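MIX1 (Leishmania major, PDB 3HA4) probably serves as a membrane-anchored mitochondrial scaffold that mediates protein-protein interactions through an all-helical, TPR-like fold and can form homodimers. Local coordinates at residues 36-41 with 69-74; 63-68 with 115-120; 100-105 with 134-139. All coordinates share one frame; numbering follows the deposited sequence.

Interaction 1 (36-41 with 69-74)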
loop_
_atom_site.group_PDB
_atom_site.type_symbol
_atom_site.label_atom_id
_atom_site.label_comp_id
_atom_site.label_asym_id
_atom_site.label_seq_id
_atom_site.Cartn_x
_atom_site.Cartn_y
_atom_site.Cartn_z
ATOM N N LEU A 36 10.857 6.693 0.634
ATOM C CA LEU A 36 10.592 7.696 -0.370
ATOM C C LEU A 36 10.098 7.081 -1.669
ATOM O O LEU A 36 9.318 7.654 -2.366
ATOM C CB LEU A 36 11.813 8.579 -0.580
ATOM C CG LEU A 36 11.816 9.435 -1.837
ATOM C CD1 LEU A 36 11.069 10.715 -1.737
ATOM C CD2 LEU A 36 13.149 9.654 -2.387
ATOM N N LEU A 37 10.577 5.886 -1.948
ATOM C CA LEU A 37 10.157 5.073 -3.058
ATOM C C LEU A 37 8.732 4.622 -2.918
ATOM O O LEU A 37 7.982 4.644 -3.844
ATOM C CB LEU A 37 11.083 3.883 -3.187
ATOM C CG LEU A 37 10.908 2.957 -4.367
ATOM C CD1 LEU A 37 10.947 3.678 -5.636
ATOM C CD2 LEU A 37 11.866 1.849 -4.360
ATOM N N HIS A 38 8.355 4.228 -1.729
ATOM C CA HIS A 38 6.999 3.887 -1.465
ATOM C C HIS A 38 6.122 5.104 -1.616
ATOM O O HIS A 38 5.081 5.041 -2.174
ATOM C CB HIS A 38 6.871 3.287 -0.087
ATOM C CG HIS A 38 5.464 3.099 0.353
ATOM N ND1 HIS A 38 4.736 4.094 0.943
ATOM C CD2 HIS A 38 4.647 2.033 0.284
ATOM C CE1 HIS A 38 3.533 3.651 1.220
ATOM N NE2 HIS A 38 3.454 2.403 0.832
ATOM N N GLN A 39 6.579 6.220 -1.120
ATOM C CA GLN A 39 5.883 7.493 -1.251
ATOM C C GLN A 39 5.716 7.943 -2.715
ATOM O O GLN A 39 4.678 8.493 -3.093
ATOM C CB GLN A 39 6.576 8.564 -0.416
ATOM C CG GLN A 39 5.898 9.919 -0.426
ATOM C CD GLN A 39 6.686 10.953 0.366
ATOM O OE1 GLN A 39 6.182 11.544 1.321
ATOM N NE2 GLN A 39 7.939 11.157 -0.018
ATOM N N ARG A 40 6.689 7.656 -3.547
ATOM C CA ARG A 40 6.625 8.013 -4.932
ATOM C C ARG A 40 5.658 7.159 -5.693
ATOM O O ARG A 40 5.001 7.589 -6.593
ATOM C CB ARG A 40 7.996 7.878 -5.524
ATOM C CG ARG A 40 8.690 9.139 -5.613
ATOM C CD ARG A 40 10.139 9.045 -5.795
ATOM N NE ARG A 40 10.714 10.306 -5.394
ATOM C CZ ARG A 40 11.950 10.699 -5.643
ATOM N NH1 ARG A 40 12.773 9.923 -6.298
ATOM N NH2 ARG A 40 12.360 11.869 -5.237
ATOM N N VAL A 41 5.580 5.919 -5.299
ATOM C CA VAL A 41 4.727 4.961 -5.947
ATOM C C VAL A 41 3.283 5.184 -5.575
ATOM O O VAL A 41 2.399 4.931 -6.335
ATOM C CB VAL A 41 5.142 3.543 -5.583
ATOM C CG1 VAL A 41 4.085 2.577 -5.920
ATOM C CG2 VAL A 41 6.397 3.180 -6.258
ATOM N N TRP A 69 6.730 -6.572 -0.172
ATOM C CA TRP A 69 5.399 -6.875 -0.728
ATOM C C TRP A 69 4.556 -5.605 -0.843
ATOM O O TRP A 69 3.633 -5.537 -1.654
ATOM C CB TRP A 69 4.652 -7.931 0.126
ATOM C CG TRP A 69 4.532 -7.500 1.542
ATOM C CD1 TRP A 69 5.454 -7.673 2.525
ATOM C CD2 TRP A 69 3.462 -6.748 2.123
ATOM N NE1 TRP A 69 5.018 -7.091 3.690
ATOM C CE2 TRP A 69 3.795 -6.519 3.469
ATOM C CE3 TRP A 69 2.248 -6.262 1.640
ATOM C CZ2 TRP A 69 2.955 -5.835 4.340
ATOM C CZ3 TRP A 69 1.420 -5.576 2.504
ATOM C CH2 TRP A 69 1.775 -5.374 3.840
ATOM N N LEU A 70 4.873 -4.609 -0.020
ATOM C CA LEU A 70 4.067 -3.395 0.068
ATOM C C LEU A 70 4.040 -2.627 -1.248
ATOM O O LEU A 70 2.979 -2.267 -1.760
ATOM C CB LEU A 70 4.572 -2.493 1.196
ATOM C CG LEU A 70 3.663 -1.327 1.591
ATOM C CD1 LEU A 70 2.191 -1.742 1.570
ATOM C CD2 LEU A 70 4.042 -0.788 2.959
ATOM N N ILE A 71 5.216 -2.383 -1.807
ATOM C CA ILE A 71 5.283 -1.662 -3.060
ATOM C C ILE A 71 4.622 -2.453 -4.195
ATOM O O ILE A 71 3.838 -1.891 -4.959
ATOM C CB ILE A 71 6.726 -1.217 -3.373
ATOM C CG1 ILE A 71 7.110 -0.084 -2.413
ATOM C CG2 ILE A 71 6.858 -0.787 -4.841
ATOM C CD1 ILE A 71 8.498 0.491 -2.615
ATOM N N PRO A 72 4.912 -3.765 -4.296
ATOM C CA PRO A 72 4.211 -4.588 -5.297
ATOM C C PRO A 72 2.691 -4.580 -5.135
ATOM O O PRO A 72 1.966 -4.593 -6.131
ATOM C CB PRO A 72 4.778 -5.984 -5.057
ATOM C CG PRO A 72 6.169 -5.709 -4.562
ATOM C CD PRO A 72 6.037 -4.493 -3.684
ATOM N N LEU A 73 2.220 -4.556 -3.894
ATOM C CA LEU A 73 0.798 -4.414 -3.629
ATOM C C LEU A 73 0.272 -3.098 -4.227
ATOM O O LEU A 73 -0.745 -3.072 -4.919
ATOM C CB LEU A 73 0.546 -4.459 -2.119
ATOM C CG LEU A 73 -0.895 -4.378 -1.620
ATOM C CD1 LEU A 73 -1.629 -5.645 -1.984
ATOM C CD2 LEU A 73 -0.918 -4.148 -0.122
ATOM N N GLU A 74 0.987 -2.008 -3.972
ATOM C CA GLU A 74 0.602 -0.694 -4.485
ATOM C C GLU A 74 0.639 -0.645 -6.022
ATOM O O GLU A 74 -0.295 -0.153 -6.664
ATOM C CB GLU A 74 1.496 0.379 -3.880
ATOM C CG GLU A 74 0.821 1.712 -3.720
ATOM C CD GLU A 74 -0.401 1.623 -2.831
ATOM O OE1 GLU A 74 -0.268 1.655 -1.579
ATOM O OE2 GLU A 74 -1.504 1.520 -3.401
HETATM O O HOH W 1 0.879 1.599 0.910
#
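H38 and I71 bring their CA atoms to 6.0 Å where helix 34-42 runs alongside helix 70-81, the two short segments being nearly parallel at 8° with axes 10.0 Å apart. They are next-but-one helices in an all-helical, TPR-like array, with helix 54-64 between them in sequence and touching L37 and I71. I71 is the wedge: its CG1 lies anti to the carbonyl carbon (chi1 -72°) and the extended branch carries CD1 across to the first helix, 3.8 Å from the backbone N of H38 and 3.9 Å from L37 CG. I71 lies roughly perpendicular to L37, while its CG1 sits at the edge of the H38 ring. The imidazole reaches L70 obliquely, CD2 lying 3.7 Å from L70 CG. One turn on, V41 CG1 packs 4.0 Å from E74 CB, the two side chains running antiparallel alongside one another. I128 of the second subunit also packs on H38. E74 has its main polar partner in R45, which forms a salt bridge with OE2. The other carboxylate oxygen, OE1, accepts a hydrogen bond from a water 2.7 Å away, and that same water is hydrogen-bonded to H38 NE2 at 2.7 Å, in the plane of the ring.

Interaction 2 (63-68 with 115-120); sequences HYYPAD and DPNGGR
A67 and D68 lie against P116 and N117 where two type I turns meet, Y65 to D68 and P116 to G119; the CA atoms of D68 and P116 are 4.2 Å apart. This is loop-to-loop contact at one end of the helical array, joining the link between helices 54-64 and 70-81 to the loop before helix 123-137. The direct polar link is one weak hydrogen bond, G118 N to D68 OD1, 2.9 Å long but bent to 118°. D68 also caps the start of helix 70-81: OD2 accepts from I71 N and from W34 NE1, while OD1 makes a weak bond to L70 N. Van der Waals contacts do the rest. The A67 carbonyl oxygen points toward the CB-CG side of the P116 ring, a contact modelled tightly for carbon and oxygen. A chi1 of -62° swings N117 CG to the side of its own backbone N, and the amide projects between Y65 and D68: OD1 lies 3.4 Å from D68 CB, and ND2 is 3.4 Å from Y65 CD1, with the amide plane perpendicular to the ring. ND2 is hydrogen-bonded to D124 of the second subunit, and Y65 OH to P32 O. D68's shared carboxylate thus couples a helix start to the neighbouring turn, while N117 extends the contact to the dimer partner.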
loop_
_atom_site.group_PDB
_atom_site.type_symbol
_atom_site.label_atom_id
_atom_site.label_comp_id
_atom_site.label_asym_id
_atom_site.label_seq_id
_atom_site.Cartn_x
_atom_site.Cartn_y
_atom_site.Cartn_z
ATOM N N HIS A 63 15.280 -4.611 -7.614
ATOM C CA HIS A 63 16.725 -4.651 -7.449
ATOM C C HIS A 63 17.144 -4.435 -5.995
ATOM O O HIS A 63 17.938 -5.210 -5.436
ATOM C CB HIS A 63 17.395 -3.609 -8.356
ATOM C CG HIS A 63 18.891 -3.640 -8.298
ATOM N ND1 HIS A 63 19.626 -2.762 -7.527
ATOM C CD2 HIS A 63 19.787 -4.458 -8.898
ATOM C CE1 HIS A 63 20.911 -3.036 -7.661
ATOM N NE2 HIS A 63 21.036 -4.059 -8.485
ATOM N N TYR A 64 16.607 -3.378 -5.394
ATOM C CA TYR A 64 16.967 -2.995 -4.033
ATOM C C TYR A 64 16.103 -3.655 -2.958
ATOM O O TYR A 64 16.549 -3.831 -1.821
ATOM C CB TYR A 64 16.913 -1.467 -3.891
ATOM C CG TYR A 64 17.983 -0.754 -4.694
ATOM C CD1 TYR A 64 19.331 -0.896 -4.370
ATOM C CD2 TYR A 64 17.651 0.044 -5.773
ATOM C CE1 TYR A 64 20.315 -0.253 -5.104
ATOM C CE2 TYR A 64 18.621 0.698 -6.511
ATOM C CZ TYR A 64 19.950 0.544 -6.170
ATOM O OH TYR A 64 20.911 1.181 -6.897
ATOM N N TYR A 65 14.872 -4.016 -3.317
ATOM C CA TYR A 65 13.928 -4.552 -2.342
ATOM C C TYR A 65 13.108 -5.738 -2.884
ATOM O O TYR A 65 11.885 -5.712 -2.856
ATOM C CB TYR A 65 13.007 -3.427 -1.845
ATOM C CG TYR A 65 13.755 -2.182 -1.471
ATOM C CD1 TYR A 65 14.472 -2.117 -0.290
ATOM C CD2 TYR A 65 13.773 -1.068 -2.313
ATOM C CE1 TYR A 65 15.182 -0.974 0.068
ATOM C CE2 TYR A 65 14.489 0.094 -1.965
ATOM C CZ TYR A 65 15.192 0.125 -0.771
ATOM O OH TYR A 65 15.908 1.235 -0.395
ATOM N N PRO A 66 13.795 -6.792 -3.347
ATOM C CA PRO A 66 13.133 -7.956 -3.957
ATOM C C PRO A 66 12.264 -8.726 -2.958
ATOM O O PRO A 66 11.461 -9.566 -3.377
ATOM C CB PRO A 66 14.293 -8.863 -4.377
ATOM C CG PRO A 66 15.477 -8.424 -3.539
ATOM C CD PRO A 66 15.200 -7.049 -2.981
ATOM N N ALA A 67 12.440 -8.457 -1.668
ATOM C CA ALA A 67 11.664 -9.130 -0.626
ATOM C C ALA A 67 10.445 -8.351 -0.160
ATOM O O ALA A 67 9.655 -8.871 0.625
ATOM C CB ALA A 67 12.536 -9.481 0.567
ATOM N N ASP A 68 10.281 -7.120 -0.637
ATOM C CA ASP A 68 9.148 -6.291 -0.224
ATOM C C ASP A 68 7.831 -6.672 -0.913
ATOM O O ASP A 68 7.813 -7.025 -2.102
ATOM C CB ASP A 68 9.431 -4.813 -0.488
ATOM C CG ASP A 68 8.314 -3.908 0.019
ATOM O OD1 ASP A 68 7.850 -4.124 1.167
ATOM O OD2 ASP A 68 7.897 -2.995 -0.732
ATOM N N ASP A 115 12.760 -10.911 4.710
ATOM C CA ASP A 115 12.981 -9.604 5.236
ATOM C C ASP A 115 12.244 -8.507 4.545
ATOM O O ASP A 115 12.819 -7.493 4.242
ATOM C CB ASP A 115 14.436 -9.297 5.196
ATOM C CG ASP A 115 15.019 -9.287 6.526
ATOM O OD1 ASP A 115 15.721 -8.328 6.847
ATOM O OD2 ASP A 115 14.747 -10.228 7.261
ATOM N N PRO A 116 10.969 -8.721 4.281
ATOM C CA PRO A 116 10.171 -7.749 3.549
ATOM C C PRO A 116 10.028 -6.439 4.255
ATOM O O PRO A 116 9.801 -6.373 5.433
ATOM C CB PRO A 116 8.819 -8.433 3.456
ATOM C CG PRO A 116 9.116 -9.839 3.565
ATOM C CD PRO A 116 10.173 -9.917 4.573
ATOM N N ASN A 117 10.159 -5.390 3.474
ATOM C CA ASN A 117 10.151 -4.028 3.943
ATOM C C ASN A 117 8.853 -3.645 4.563
ATOM O O ASN A 117 8.822 -2.859 5.466
ATOM C CB ASN A 117 10.506 -3.083 2.820
ATOM C CG ASN A 117 11.874 -3.326 2.294
ATOM O OD1 ASN A 117 12.105 -4.256 1.576
ATOM N ND2 ASN A 117 12.799 -2.496 2.689
ATOM N N GLY A 118 7.774 -4.188 4.042
ATOM C CA GLY A 118 6.448 -3.840 4.493
ATOM C C GLY A 118 6.204 -4.382 5.874
ATOM O O GLY A 118 5.181 -4.149 6.482
ATOM N N GLY A 119 7.135 -5.187 6.339
ATOM C CA GLY A 119 6.960 -5.892 7.570
ATOM C C GLY A 119 6.715 -7.360 7.389
ATOM O O GLY A 119 6.668 -7.879 6.308
ATOM N N ARG A 120 6.550 -8.018 8.523
ATOM C CA ARG A 120 6.536 -9.455 8.591
ATOM C C ARG A 120 5.297 -10.025 8.000
ATOM O O ARG A 120 4.213 -9.544 8.259
ATOM C CB ARG A 120 6.672 -9.943 10.033
ATOM C CG ARG A 120 6.243 -8.954 11.080
ATOM C CD ARG A 120 6.358 -9.572 12.464
ATOM N NE ARG A 120 7.349 -8.904 13.306
ATOM C CZ ARG A 120 8.111 -9.534 14.191
ATOM N NH1 ARG A 120 7.982 -10.850 14.339
ATOM N NH2 ARG A 120 8.992 -8.858 14.927
#

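Interaction 3 (100-105 with 134-139); sequences EVLMQL and DDLENM
L136 meets V101, L102 and L105 in an apolar contact without hydrogen bonds between the two segments, made where helix 94-109 passes the last turn of helix 123-137. The nearest CA atoms, those of L102 and L136, are 6.1 Å apart. One methyl does most of the work: L136 CD1 comes within 3.5 Å of L102 CA and 3.6 Å of L105 CD1, and it lies 4.0 Å from V101 CG1. Pointing CG away from its own carbonyl carbon (chi1 -67°) and with the branch extended, L136 carries this methyl onto the backbone of the first helix, square across V101 and L105. The second kind of contact mixes polar and apolar groups at the exposed border. E137 bends at chi2 (-80°), which brings its carboxylate back over the end of L102, with OE2 3.5 Å from L102 CD2. The isobutyl group and the acid chain lie nearly perpendicular, and the contact is van der Waals, a leucine methyl against a carboxylate oxygen. L136 O accepts a hydrogen bond from R98 NE. Around the contact, L105 also packs on I129, A132 and V133 of helix 123-137, V101 rests on W58 of helix 54-64, and helix 70-81 supplies P72 against L105 and T76 against L136.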
loop_
_atom_site.group_PDB
_atom_site.type_symbol
_atom_site.label_atom_id
_atom_site.label_comp_id
_atom_site.label_asym_id
_atom_site.label_seq_id
_atom_site.Cartn_x
_atom_site.Cartn_y
_atom_site.Cartn_z
ATOM N N GLU A 100 6.167 -9.709 -13.469
ATOM C CA GLU A 100 7.260 -9.519 -12.527
ATOM C C GLU A 100 6.766 -9.165 -11.138
ATOM O O GLU A 100 7.275 -9.683 -10.151
ATOM C CB GLU A 100 8.213 -8.446 -13.039
ATOM C CG GLU A 100 8.862 -8.817 -14.345
ATOM C CD GLU A 100 9.642 -7.674 -14.948
ATOM O OE1 GLU A 100 9.413 -6.511 -14.551
ATOM O OE2 GLU A 100 10.486 -7.952 -15.822
ATOM N N VAL A 101 5.776 -8.284 -11.060
ATOM C CA VAL A 101 5.167 -7.956 -9.774
ATOM C C VAL A 101 4.560 -9.219 -9.163
ATOM O O VAL A 101 4.732 -9.492 -7.968
ATOM C CB VAL A 101 4.095 -6.866 -9.906
ATOM C CG1 VAL A 101 3.485 -6.547 -8.551
ATOM C CG2 VAL A 101 4.702 -5.618 -10.517
ATOM N N LEU A 102 3.869 -9.990 -9.998
ATOM C CA LEU A 102 3.321 -11.274 -9.585
ATOM C C LEU A 102 4.446 -12.166 -9.031
ATOM O O LEU A 102 4.386 -12.622 -7.889
ATOM C CB LEU A 102 2.579 -11.948 -10.746
ATOM C CG LEU A 102 2.188 -13.418 -10.533
ATOM C CD1 LEU A 102 1.333 -13.582 -9.283
ATOM C CD2 LEU A 102 1.480 -14.008 -11.760
ATOM N N MET A 103 5.492 -12.369 -9.826
ATOM C CA MET A 103 6.650 -13.140 -9.387
ATOM C C MET A 103 7.237 -12.697 -8.032
ATOM O O MET A 103 7.535 -13.538 -7.172
ATOM C CB MET A 103 7.734 -13.125 -10.454
ATOM C CG MET A 103 8.828 -14.159 -10.249
ATOM S SD MET A 103 10.108 -14.109 -11.530
ATOM C CE MET A 103 9.102 -13.921 -13.003
ATOM N N GLN A 104 7.410 -11.391 -7.829
ATOM C CA GLN A 104 7.970 -10.947 -6.551
ATOM C C GLN A 104 7.039 -11.220 -5.360
ATOM O O GLN A 104 7.499 -11.617 -4.290
ATOM C CB GLN A 104 8.396 -9.483 -6.585
ATOM C CG GLN A 104 8.640 -8.906 -5.201
ATOM C CD GLN A 104 9.615 -7.751 -5.209
ATOM O OE1 GLN A 104 10.422 -7.619 -6.120
ATOM N NE2 GLN A 104 9.555 -6.922 -4.184
ATOM N N LEU A 105 5.739 -10.995 -5.554
ATOM C CA LEU A 105 4.753 -11.275 -4.511
ATOM C C LEU A 105 4.760 -12.762 -4.190
ATOM O O LEU A 105 4.690 -13.144 -3.028
ATOM C CB LEU A 105 3.349 -10.807 -4.917
ATOM C CG LEU A 105 3.110 -9.298 -4.769
ATOM C CD1 LEU A 105 1.814 -8.874 -5.430
ATOM C CD2 LEU A 105 3.107 -8.935 -3.319
ATOM N N ASP A 134 -4.027 -13.145 -6.939
ATOM C CA ASP A 134 -5.240 -13.418 -7.720
ATOM C C ASP A 134 -5.500 -12.302 -8.709
ATOM O O ASP A 134 -5.747 -12.551 -9.893
ATOM C CB ASP A 134 -6.478 -13.538 -6.815
ATOM C CG ASP A 134 -6.629 -14.901 -6.198
ATOM O OD1 ASP A 134 -5.784 -15.794 -6.446
ATOM O OD2 ASP A 134 -7.616 -15.075 -5.454
ATOM N N ASP A 135 -5.486 -11.071 -8.204
ATOM C CA ASP A 135 -5.725 -9.911 -9.043
ATOM C C ASP A 135 -4.785 -9.951 -10.239
ATOM O O ASP A 135 -5.219 -9.837 -11.388
ATOM C CB ASP A 135 -5.551 -8.620 -8.244
ATOM C CG ASP A 135 -6.744 -8.326 -7.367
ATOM O OD1 ASP A 135 -7.823 -8.874 -7.665
ATOM O OD2 ASP A 135 -6.616 -7.555 -6.394
ATOM N N LEU A 136 -3.500 -10.152 -9.968
ATOM C CA LEU A 136 -2.521 -10.192 -11.041
ATOM C C LEU A 136 -2.828 -11.341 -11.980
ATOM O O LEU A 136 -2.956 -11.144 -13.185
ATOM C CB LEU A 136 -1.106 -10.280 -10.475
ATOM C CG LEU A 136 -0.695 -9.006 -9.730
ATOM C CD1 LEU A 136 0.542 -9.206 -8.824
ATOM C CD2 LEU A 136 -0.486 -7.869 -10.755
ATOM N N GLU A 137 -2.947 -12.528 -11.449
ATOM C CA GLU A 137 -3.295 -13.674 -12.247
ATOM C C GLU A 137 -4.525 -13.449 -13.132
ATOM O O GLU A 137 -4.563 -13.886 -14.247
ATOM C CB GLU A 137 -3.470 -14.890 -11.350
ATOM C CG GLU A 137 -2.228 -15.421 -10.693
ATOM C CD GLU A 137 -1.437 -16.257 -11.602
ATOM O OE1 GLU A 137 -1.797 -16.307 -12.750
ATOM O OE2 GLU A 137 -0.453 -16.845 -11.199
ATOM N N ASN A 138 -5.509 -12.731 -12.619
ATOM C CA ASN A 138 -6.750 -12.495 -13.360
ATOM C C ASN A 138 -6.646 -11.396 -14.418
ATOM O O ASN A 138 -7.583 -11.141 -15.173
ATOM C CB ASN A 138 -7.905 -12.223 -12.390
ATOM C CG ASN A 138 -8.555 -13.502 -11.897
ATOM O OD1 ASN A 138 -8.773 -14.428 -12.673
ATOM N ND2 ASN A 138 -8.866 -13.560 -10.607
ATOM N N MET A 139 -5.478 -10.779 -14.483
ATOM C CA MET A 139 -5.274 -9.587 -15.275
ATOM C C MET A 139 -4.577 -9.948 -16.578
ATOM O O MET A 139 -3.655 -10.770 -16.588
ATOM C CB MET A 139 -4.402 -8.627 -14.463
ATOM C CG MET A 139 -4.533 -7.170 -14.777
ATOM S SD MET A 139 -3.482 -6.201 -13.667
ATOM C CE MET A 139 -4.322 -6.413 -12.090
#

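In the fold
Interactions 1 and 3 are buried contacts between helices, whereas interaction 2 is a partly buried meeting of turns at the end of the array. Helix 70-81 belongs to interaction 1 and also lies beside interaction 3, with P72 packed on V101, Q104 and L105. Q104 ties interactions 2 and 3 together: its NE2 is hydrogen-bonded to D68 O (2.7 Å) and to Y65 O. W69 joins interactions 1 and 2, its NE1 3.2 Å from G119 O. Chemistry follows place: interaction 3 is largely aliphatic, interaction 1 adds a water-bridged polar pair, and interaction 2 is mostly van der Waals contact plus one weak carboxylate-to-backbone bond, its stronger polar bonds going outside the pair. The second subunit touches all three, interaction 3 least.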